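Local structure of phosphatidylinositol 4,5-bisphosphate-binding protein SLM1 (Saccharomyces cerevisiae, 4A6H) at residues 20-25 with 95-100; 78-83 with 108-113. The protein binds phosphatidylinositol 4,5-bisphosphate through this PH domain and, together with SLM2, acts as an effector of TORC2 and calcineurin signalling. All coordinates share one frame; numbering follows the deposited sequence.

Contact 1. Residues 20-25 with 95-100. With I4D (D-myo-inositol-4-phosphate), chain G; PO4 (phosphate ion), chain E.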
# COMPACT_ATOMS: atom_id res chain seq x y z
N LYS A 20 -24.97 -22.98 0.99
CA LYS A 20 -26.23 -22.23 1.07
C LYS A 20 -26.36 -21.48 2.39
O LYS A 20 -27.41 -21.46 3.02
CB LYS A 20 -27.45 -23.13 0.80
CG LYS A 20 -27.79 -24.13 1.91
CD LYS A 20 -28.92 -25.07 1.50
CE LYS A 20 -29.15 -26.16 2.55
NZ LYS A 20 -29.70 -25.63 3.82
N SER A 21 -25.27 -20.83 2.79
CA SER A 21 -25.24 -20.07 4.02
C SER A 21 -24.09 -19.07 3.96
O SER A 21 -23.24 -19.13 3.09
CB SER A 21 -25.01 -21.01 5.20
OG SER A 21 -23.84 -21.77 5.00
N TYR A 22 -24.11 -18.13 4.90
CA TYR A 22 -23.05 -17.15 5.01
C TYR A 22 -22.03 -17.59 6.03
O TYR A 22 -22.39 -18.12 7.08
CB TYR A 22 -23.63 -15.79 5.41
CG TYR A 22 -24.22 -15.01 4.26
CD1 TYR A 22 -23.41 -14.22 3.45
CD2 TYR A 22 -25.57 -15.07 3.97
CE1 TYR A 22 -23.94 -13.51 2.39
CE2 TYR A 22 -26.11 -14.37 2.92
CZ TYR A 22 -25.29 -13.59 2.13
OH TYR A 22 -25.82 -12.88 1.08
N SER A 23 -20.77 -17.39 5.71
CA SER A 23 -19.70 -17.67 6.66
C SER A 23 -19.05 -16.36 7.03
O SER A 23 -18.59 -15.62 6.16
CB SER A 23 -18.66 -18.61 6.06
OG SER A 23 -19.23 -19.89 5.82
N LYS A 24 -19.02 -16.05 8.32
CA LYS A 24 -18.42 -14.81 8.76
C LYS A 24 -16.94 -15.00 9.05
O LYS A 24 -16.53 -16.02 9.61
CB LYS A 24 -19.15 -14.26 9.99
CG LYS A 24 -18.79 -12.81 10.27
CD LYS A 24 -19.76 -12.17 11.25
CE LYS A 24 -19.67 -12.85 12.60
NZ LYS A 24 -20.69 -12.34 13.54
N GLY A 25 -16.15 -14.01 8.65
CA GLY A 25 -14.72 -13.98 8.89
C GLY A 25 -14.27 -12.56 9.19
O GLY A 25 -15.04 -11.60 9.01
N ASN A 95 -17.62 -15.81 -9.12
CA ASN A 95 -18.04 -14.64 -8.35
C ASN A 95 -18.40 -14.99 -6.92
O ASN A 95 -19.15 -15.92 -6.67
CB ASN A 95 -19.24 -13.99 -9.02
CG ASN A 95 -18.95 -13.57 -10.44
OD1 ASN A 95 -18.34 -12.53 -10.66
ND2 ASN A 95 -19.36 -14.38 -11.41
N TRP A 96 -17.85 -14.22 -5.99
CA TRP A 96 -18.16 -14.39 -4.58
C TRP A 96 -18.96 -13.21 -4.06
O TRP A 96 -18.72 -12.06 -4.45
CB TRP A 96 -16.88 -14.56 -3.78
CG TRP A 96 -16.36 -15.97 -3.82
CD1 TRP A 96 -16.85 -17.01 -4.56
CD2 TRP A 96 -15.25 -16.49 -3.08
NE1 TRP A 96 -16.10 -18.14 -4.34
CE2 TRP A 96 -15.12 -17.85 -3.43
CE3 TRP A 96 -14.34 -15.94 -2.17
CZ2 TRP A 96 -14.12 -18.68 -2.89
CZ3 TRP A 96 -13.35 -16.77 -1.63
CH2 TRP A 96 -13.25 -18.11 -2.00
N VAL A 97 -19.91 -13.49 -3.18
CA VAL A 97 -20.80 -12.46 -2.68
C VAL A 97 -20.49 -12.22 -1.22
O VAL A 97 -20.43 -13.17 -0.43
CB VAL A 97 -22.27 -12.86 -2.86
CG1 VAL A 97 -23.19 -11.81 -2.24
CG2 VAL A 97 -22.60 -13.04 -4.34
N PHE A 98 -20.26 -10.95 -0.87
CA PHE A 98 -19.98 -10.54 0.49
C PHE A 98 -21.09 -9.68 1.04
O PHE A 98 -21.74 -8.94 0.31
CB PHE A 98 -18.67 -9.76 0.56
CG PHE A 98 -17.45 -10.60 0.29
CD1 PHE A 98 -16.98 -10.76 -1.00
CD2 PHE A 98 -16.77 -11.23 1.32
CE1 PHE A 98 -15.86 -11.53 -1.26
CE2 PHE A 98 -15.65 -12.00 1.07
CZ PHE A 98 -15.20 -12.15 -0.22
N LYS A 99 -21.32 -9.79 2.34
CA LYS A 99 -22.35 -9.02 3.00
C LYS A 99 -21.76 -8.30 4.22
O LYS A 99 -21.18 -8.93 5.10
CB LYS A 99 -23.52 -9.92 3.40
CG LYS A 99 -24.64 -9.18 4.13
CD LYS A 99 -25.89 -10.06 4.30
CE LYS A 99 -25.65 -11.19 5.27
NZ LYS A 99 -26.94 -11.87 5.59
N ALA A 100 -21.94 -6.99 4.27
CA ALA A 100 -21.47 -6.20 5.40
C ALA A 100 -22.64 -5.89 6.32
O ALA A 100 -23.77 -6.34 6.09
CB ALA A 100 -20.80 -4.92 4.93
O5 I4D G . -28.05 -14.52 -0.54
C5 I4D G . -28.91 -14.33 0.72
C6 I4D G . -29.01 -12.81 1.11
O6 I4D G . -29.24 -11.91 0.07
C4 I4D G . -29.20 -15.63 1.65
O4 I4D G . -29.27 -16.95 1.09
P4 I4D G . -28.21 -18.06 1.11
O43 I4D G . -27.21 -17.94 2.20
O42 I4D G . -27.49 -18.13 -0.16
O41 I4D G . -28.94 -19.33 1.21
C3 I4D G . -30.19 -15.30 2.71
O3 I4D G . -30.06 -16.25 3.75
C2 I4D G . -29.98 -13.89 3.26
O2 I4D G . -29.44 -13.78 4.56
C1 I4D G . -29.73 -12.58 2.42
O1 I4D G . -29.71 -11.29 3.10
P PO4 E . -20.48 -18.29 -10.02
O1 PO4 E . -21.76 -18.00 -9.27
O2 PO4 E . -19.42 -18.74 -9.04
O3 PO4 E . -20.73 -19.38 -11.04
O4 PO4 E . -20.01 -17.05 -10.74

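Contact 2. Residues 78-83 with 108-113. With I4D (D-myo-inositol-4-phosphate), chain G.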
# COMPACT_ATOMS: atom_id res chain seq x y z
N ALA A 78 -26.64 -4.57 1.71
CA ALA A 78 -25.26 -4.40 2.15
C ALA A 78 -24.35 -5.43 1.51
O ALA A 78 -23.34 -5.84 2.10
CB ALA A 78 -25.18 -4.50 3.66
N LYS A 79 -24.68 -5.81 0.27
CA LYS A 79 -23.93 -6.86 -0.42
C LYS A 79 -23.11 -6.33 -1.59
O LYS A 79 -23.47 -5.31 -2.20
CB LYS A 79 -24.89 -7.93 -0.94
CG LYS A 79 -25.53 -8.77 0.16
CD LYS A 79 -26.62 -9.68 -0.38
CE LYS A 79 -27.96 -8.98 -0.25
NZ LYS A 79 -29.11 -9.81 -0.70
N PHE A 80 -22.01 -7.01 -1.90
CA PHE A 80 -21.24 -6.73 -3.11
C PHE A 80 -20.65 -8.00 -3.69
O PHE A 80 -20.57 -9.03 -3.02
CB PHE A 80 -20.17 -5.64 -2.89
CG PHE A 80 -19.01 -6.07 -2.02
CD1 PHE A 80 -19.07 -5.97 -0.64
CD2 PHE A 80 -17.84 -6.55 -2.61
CE1 PHE A 80 -17.98 -6.36 0.15
CE2 PHE A 80 -16.76 -6.94 -1.83
CZ PHE A 80 -16.83 -6.84 -0.45
N VAL A 81 -20.24 -7.92 -4.96
CA VAL A 81 -19.68 -9.05 -5.67
C VAL A 81 -18.22 -8.82 -6.00
O VAL A 81 -17.84 -7.77 -6.53
CB VAL A 81 -20.44 -9.30 -6.98
CG1 VAL A 81 -19.84 -10.48 -7.73
CG2 VAL A 81 -21.93 -9.50 -6.70
N LEU A 82 -17.41 -9.83 -5.68
CA LEU A 82 -16.00 -9.87 -6.03
C LEU A 82 -15.84 -10.90 -7.14
O LEU A 82 -16.22 -12.06 -6.98
CB LEU A 82 -15.15 -10.24 -4.80
CG LEU A 82 -13.63 -10.20 -4.95
CD1 LEU A 82 -13.17 -8.77 -5.22
CD2 LEU A 82 -12.98 -10.73 -3.69
N HIS A 83 -15.28 -10.47 -8.27
CA HIS A 83 -15.14 -11.31 -9.46
C HIS A 83 -13.69 -11.73 -9.67
O HIS A 83 -12.79 -10.91 -9.53
CB HIS A 83 -15.60 -10.50 -10.68
CG HIS A 83 -15.45 -11.23 -11.98
ND1 HIS A 83 -16.35 -12.18 -12.42
CD2 HIS A 83 -14.52 -11.11 -12.97
CE1 HIS A 83 -15.97 -12.63 -13.60
NE2 HIS A 83 -14.87 -11.99 -13.96
N SER A 108 -18.04 1.37 1.81
CA SER A 108 -16.64 1.58 2.19
C SER A 108 -15.75 0.44 1.68
O SER A 108 -14.69 0.67 1.11
CB SER A 108 -16.50 1.76 3.70
OG SER A 108 -15.14 1.90 4.07
N TRP A 109 -16.19 -0.80 1.87
CA TRP A 109 -15.46 -1.95 1.34
C TRP A 109 -15.39 -1.89 -0.19
O TRP A 109 -14.32 -2.09 -0.78
CB TRP A 109 -16.14 -3.25 1.76
CG TRP A 109 -15.83 -3.67 3.17
CD1 TRP A 109 -16.63 -3.54 4.26
CD2 TRP A 109 -14.60 -4.26 3.63
NE1 TRP A 109 -16.00 -4.04 5.38
CE2 TRP A 109 -14.76 -4.49 5.02
CE3 TRP A 109 -13.41 -4.65 3.01
CZ2 TRP A 109 -13.74 -5.07 5.79
CZ3 TRP A 109 -12.41 -5.22 3.78
CH2 TRP A 109 -12.59 -5.43 5.15
N PHE A 110 -16.53 -1.64 -0.82
CA PHE A 110 -16.63 -1.65 -2.27
C PHE A 110 -15.70 -0.61 -2.87
O PHE A 110 -14.92 -0.91 -3.77
CB PHE A 110 -18.07 -1.37 -2.72
CG PHE A 110 -18.27 -1.45 -4.21
CD1 PHE A 110 -18.59 -2.66 -4.82
CD2 PHE A 110 -18.10 -0.33 -5.00
CE1 PHE A 110 -18.76 -2.74 -6.20
CE2 PHE A 110 -18.27 -0.40 -6.38
CZ PHE A 110 -18.60 -1.61 -6.97
N ASP A 111 -15.75 0.62 -2.35
CA ASP A 111 -14.93 1.69 -2.94
C ASP A 111 -13.43 1.51 -2.66
O ASP A 111 -12.60 1.78 -3.53
CB ASP A 111 -15.38 3.06 -2.48
CG ASP A 111 -16.74 3.45 -3.02
OD1 ASP A 111 -17.12 2.95 -4.10
OD2 ASP A 111 -17.42 4.25 -2.35
N ASN A 112 -13.08 1.03 -1.47
CA ASN A 112 -11.69 0.74 -1.17
C ASN A 112 -11.14 -0.38 -2.06
O ASN A 112 -10.01 -0.31 -2.52
CB ASN A 112 -11.50 0.42 0.32
CG ASN A 112 -11.33 1.67 1.16
OD1 ASN A 112 -10.21 2.13 1.38
ND2 ASN A 112 -12.43 2.22 1.65
N LEU A 113 -11.96 -1.39 -2.34
CA LEU A 113 -11.53 -2.47 -3.23
C LEU A 113 -11.41 -1.97 -4.66
O LEU A 113 -10.45 -2.30 -5.36
CB LEU A 113 -12.51 -3.64 -3.17
CG LEU A 113 -12.30 -4.52 -1.95
CD1 LEU A 113 -13.54 -5.34 -1.62
CD2 LEU A 113 -11.09 -5.44 -2.13
O5 I4D G . -28.05 -14.52 -0.54
C5 I4D G . -28.91 -14.33 0.72
C6 I4D G . -29.01 -12.81 1.11
O6 I4D G . -29.24 -11.91 0.07
C4 I4D G . -29.20 -15.63 1.65
O4 I4D G . -29.27 -16.95 1.09
P4 I4D G . -28.21 -18.06 1.11
O43 I4D G . -27.21 -17.94 2.20
O42 I4D G . -27.49 -18.13 -0.16
O41 I4D G . -28.94 -19.33 1.21
C3 I4D G . -30.19 -15.30 2.71
O3 I4D G . -30.06 -16.25 3.75
C2 I4D G . -29.98 -13.89 3.26
O2 I4D G . -29.44 -13.78 4.56
C1 I4D G . -29.73 -12.58 2.42
O1 I4D G . -29.71 -11.29 3.10

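Contact 1. Residues 20-25 with 95-100
Tyr22 and Lys99 form part of an inositol 4-phosphate pocket on the outer surface of the PH-domain sheet, where the inositol sits at the edge of the Tyr22 ring and beside the Lys99 ammonium. The Lys99 chain crosses the phenol ring at about a right angle. Its CE lies almost exactly over the centre of the Tyr22 ring, 3.9 Å from the centroid and 6° off the normal, a CH-pi contact. Its NZ stands 4.1 Å from the same centroid and 24° off the normal, over the face and displaced toward the CD2-CE2 side, which makes a cation-pi pair. A single bend in an otherwise extended lysine chain, at chi3 (69°), keeps the ammonium over the ring while turning it to the inositol side. There Lys99 NZ gives a weak hydrogen bond to O2 of the inositol at 3.3 Å. The ligand meets the ring at its edge instead: C6 lies in the ring plane, and the inositol O5 makes a weak 3.2 Å hydrogen bond to Tyr22 OH. At the hydroxyl end, Val97 CG1 approaches Tyr22 OH to 4.4 Å. The backbones are not sheet neighbours, as the 8.4 Å between the CA atoms of Tyr22 and Lys99 indicates. Strand 8-16 runs between them, hydrogen-bonded to both, with Tyr22 touching its Glu13 and Arg15; beyond strand 95-99 lies strand 79-84, whose Lys79 touches Tyr22 and Lys99.

Contact 2. Residues 78-83 with 108-113
Phe80 projects from strand 79-83 toward helix 108-113 and meets three of its residues: Trp109, Phe110 and Leu113. CG of Phe80 sits between the backbone N and the carbonyl carbon (chi1 70°), and from there the ring's CE1 and CE2 reach Trp109 and Leu113. Leu113 comes nearest, its CD1 lying 3.6 Å from Phe80 CE2, and the two side chains cross at about a right angle. Farther round the ring, on the same side of its plane, Phe80 CE1 packs on Trp109 CB at 4.0 Å; the indole itself leads away from the strand, so the base of that side chain makes the contact. Phe110 is engaged differently, for it is the Phe80 CB that reaches its CD1 at 3.9 Å, near the plane of the Phe110 ring and at its edge. Phe80 and Phe110 therefore touch through a methylene and a ring edge, without stacking. Strand and helix segments run in roughly the same direction, 26° apart, with axes 9.3 Å apart at closest approach. Within the helix, Ser108 O accepts both Asn112 N and Asn112 ND2 from opposite faces of its carbonyl plane, the side-chain bond being 2.8 Å long. The Phe98 ring of strand 95-99 lies across the Phe80 plane from the helix residues, planes at about 15°, and Leu29 of strand 21-29 touches Leu113. All four residues that touch are buried and every contact between them is carbon to carbon, so the C-terminal helix is joined to the sheet by burial of apolar surface, with Asn112 ND2 bonded to Ser108 O inside the helix.

In the fold
The two contacts lie on different faces of one antiparallel sheet, their centres about 12 Å apart. Along the chain their segments alternate, 20-25, 78-83, 95-100 and 108-113, so the paths cross. Strands 79-84 and 95-99 are neighbours in the sheet and connect the two: Ala100 N lies 2.8 Å from Ala78 O, and Asn95 OD1 lies 2.7 Å from His83 ND1, both probable hydrogen bonds. Helix 103-116 follows strand 95-99 directly, as the C-terminal helix of a PH domain does. Contact 1 contributes Lys20, Ser21, Tyr22 and Lys99 to the inositol phosphate pocket, whereas contact 2 anchors the helix in the core; Lys79, in contact 2's strand, also belongs to that pocket.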